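Local coordinates for probable glutathione S-transferase (Pseudomonas aeruginosa, PDB 6JWK), which probably isomerises maleylpyruvate or the related maleylacetoacetate as a zeta-class member of the glutathione S-transferase superfamily, at residues 55-58 with 62-65. Residues are numbered along the deposited sequence; the frame is centred on the assembly and turned at random.
Sequences LVDA and RFSQ
Leu55 and Phe63 form an antiparallel hydrogen-bonded pair, with their CA atoms 5.1 Å apart. Phe63 N donates to Leu55 O over 2.9 Å, almost straight at 174°. The return bond, Leu55 N to Phe63 O, is 3.0 Å long and more bent. Val56 and Arg62 follow as a non-hydrogen-bonded pair. Both pairs belong to the beta hairpin of strands 54-56 and 62-63 in the thioredoxin-like N-terminal domain of the glutathione S-transferase fold, just before helix 66-76. Strand 54-56 sits between strand 2-5 and the edge strand 62-63. Arg62 CA adds a weaker C-H...O contact to the same oxygen, Leu55 O, at 3.4 Å.

Leu55 and Phe63 share the sheet face that packs on helix 66-76, where both touch Ile69 and the Phe63 ring stacks with that of Tyr72. Leu55 CD2 meets Phe63 CD1 at 4.1 Å. With CG anti to its carbonyl carbon (chi1 -50°), Phe63 brings its ring edge, rather than a face, towards Leu55 O. Phe63 also packs on Leu88 of the second subunit, and the residues leading into helix 66-76 reach the same subunit, Ser64 OG and Gln65 NE2 hydrogen-bonding to its Glu95 OE2 and Asp103 OD2 respectively.

On the other face, Val56 and Arg62 run side by side, and Val56 CG2 lies 3.6 Å from Arg62 NH2. At the turn, Asp57 OD1 accepts a hydrogen bond from Arg61 N, while Asp57 OD2 lies near the Phe63 ring plane, 3.8 Å from CE1 of Phe63, with the carboxylate turned 69° from the ring.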
ATOM      1  N   LEU B  55      -6.080   5.469  14.606  1.00 25.90           N
ATOM      2  CA  LEU B  55      -7.366   6.163  14.796  1.00 29.04           C
ATOM      3  C   LEU B  55      -8.167   5.362  15.818  1.00 31.58           C
ATOM      4  O   LEU B  55      -8.198   4.126  15.670  1.00 31.51           O
ATOM      5  CB  LEU B  55      -8.105   6.249  13.468  1.00 31.60           C
ATOM      6  CG  LEU B  55      -9.424   7.009  13.564  1.00 31.91           C
ATOM      7  CD1 LEU B  55      -9.163   8.496  13.610  1.00 33.03           C
ATOM      8  CD2 LEU B  55     -10.352   6.639  12.425  1.00 33.97           C
ATOM      9  N   VAL B  56      -8.729   6.009  16.839  1.00 27.97           N
ATOM     10  CA  VAL B  56      -9.521   5.322  17.906  1.00 30.83           C
ATOM     11  C   VAL B  56     -10.909   5.965  17.917  1.00 37.70           C
ATOM     12  O   VAL B  56     -10.967   7.168  18.212  1.00 35.21           O
ATOM     13  CB  VAL B  56      -8.819   5.399  19.275  1.00 32.00           C
ATOM     14  CG1 VAL B  56      -9.656   4.789  20.402  1.00 34.91           C
ATOM     15  CG2 VAL B  56      -7.446   4.747  19.264  1.00 29.97           C
ATOM     16  N   ASP B  57     -11.970   5.216  17.563  1.00 43.31           N
ATOM     17  CA  ASP B  57     -13.349   5.774  17.411  1.00 50.22           C
ATOM     18  C   ASP B  57     -14.081   5.880  18.757  1.00 50.82           C
ATOM     19  O   ASP B  57     -13.504   5.474  19.796  1.00 46.52           O
ATOM     20  CB  ASP B  57     -14.232   4.965  16.466  1.00 50.56           C
ATOM     21  CG  ASP B  57     -14.687   3.606  16.984  1.00 49.42           C
ATOM     22  OD1 ASP B  57     -14.492   3.293  18.199  1.00 50.97           O
ATOM     23  OD2 ASP B  57     -15.210   2.849  16.154  1.00 48.17           O
ATOM     24  N   ALA B  58     -15.301   6.428  18.708  1.00 60.72           N
ATOM     25  CA  ALA B  58     -16.276   6.530  19.819  1.00 64.72           C
ATOM     26  C   ALA B  58     -16.164   5.317  20.755  1.00 63.61           C
ATOM     27  O   ALA B  58     -15.828   5.498  21.941  1.00 62.54           O
ATOM     28  CB  ALA B  58     -17.659   6.652  19.222  1.00 68.81           C
ATOM     29  N   ARG B  62      -9.843   0.376  17.227  1.00 38.58           N
ATOM     30  CA  ARG B  62      -8.537   0.886  16.761  1.00 35.60           C
ATOM     31  C   ARG B  62      -8.379   0.523  15.276  1.00 38.94           C
ATOM     32  O   ARG B  62      -8.504  -0.660  14.896  1.00 36.21           O
ATOM     33  CB  ARG B  62      -7.409   0.329  17.630  1.00 29.95           C
ATOM     34  CG  ARG B  62      -7.603   0.562  19.121  1.00 31.58           C
ATOM     35  CD  ARG B  62      -6.539  -0.137  19.946  1.00 30.80           C
ATOM     36  NE  ARG B  62      -5.248   0.531  19.883  1.00 33.79           N
ATOM     37  CZ  ARG B  62      -4.952   1.641  20.551  1.00 33.39           C
ATOM     38  NH1 ARG B  62      -3.749   2.163  20.446  1.00 40.01           N
ATOM     39  NH2 ARG B  62      -5.871   2.235  21.294  1.00 38.30           N
ATOM     40  N   PHE B  63      -8.074   1.536  14.477  1.00 35.59           N
ATOM     41  CA  PHE B  63      -7.773   1.434  13.038  1.00 34.04           C
ATOM     42  C   PHE B  63      -6.307   1.801  12.851  1.00 32.58           C
ATOM     43  O   PHE B  63      -5.775   2.840  13.267  1.00 28.18           O
ATOM     44  CB  PHE B  63      -8.700   2.328  12.226  1.00 32.75           C
ATOM     45  CG  PHE B  63     -10.165   2.180  12.533  1.00 36.51           C
ATOM     46  CD1 PHE B  63     -10.710   2.742  13.679  1.00 42.34           C
ATOM     47  CD2 PHE B  63     -11.020   1.534  11.653  1.00 36.11           C
ATOM     48  CE1 PHE B  63     -12.068   2.641  13.956  1.00 41.85           C
ATOM     49  CE2 PHE B  63     -12.374   1.443  11.922  1.00 41.70           C
ATOM     50  CZ  PHE B  63     -12.899   1.998  13.072  1.00 42.16           C
ATOM     51  N   SER B  64      -5.615   0.897  12.227  1.00 27.99           N
ATOM     52  CA  SER B  64      -4.276   1.160  11.700  1.00 27.38           C
ATOM     53  C   SER B  64      -4.408   1.171  10.165  1.00 26.72           C
ATOM     54  O   SER B  64      -5.485   0.675   9.574  1.00 28.37           O
ATOM     55  CB  SER B  64      -3.360   0.067  12.156  1.00 34.84           C
ATOM     56  OG  SER B  64      -3.718  -1.161  11.485  1.00 38.36           O
ATOM     57  N   GLN B  65      -3.284   1.477   9.552  1.00 21.01           N
ATOM     58  CA  GLN B  65      -3.071   1.596   8.093  1.00 19.86           C
ATOM     59  C   GLN B  65      -3.619   2.952   7.667  1.00 18.98           C
ATOM     60  O   GLN B  65      -4.833   3.137   7.526  1.00 18.00           O
ATOM     61  CB  GLN B  65      -3.574   0.410   7.288  1.00 21.14           C
ATOM     62  CG  GLN B  65      -2.798  -0.884   7.557  1.00 23.60           C
ATOM     63  CD  GLN B  65      -1.343  -0.802   7.157  1.00 22.65           C
ATOM     64  OE1 GLN B  65      -0.961  -0.083   6.219  1.00 21.24           O
ATOM     65  NE2 GLN B  65      -0.507  -1.528   7.889  1.00 20.93           N
TER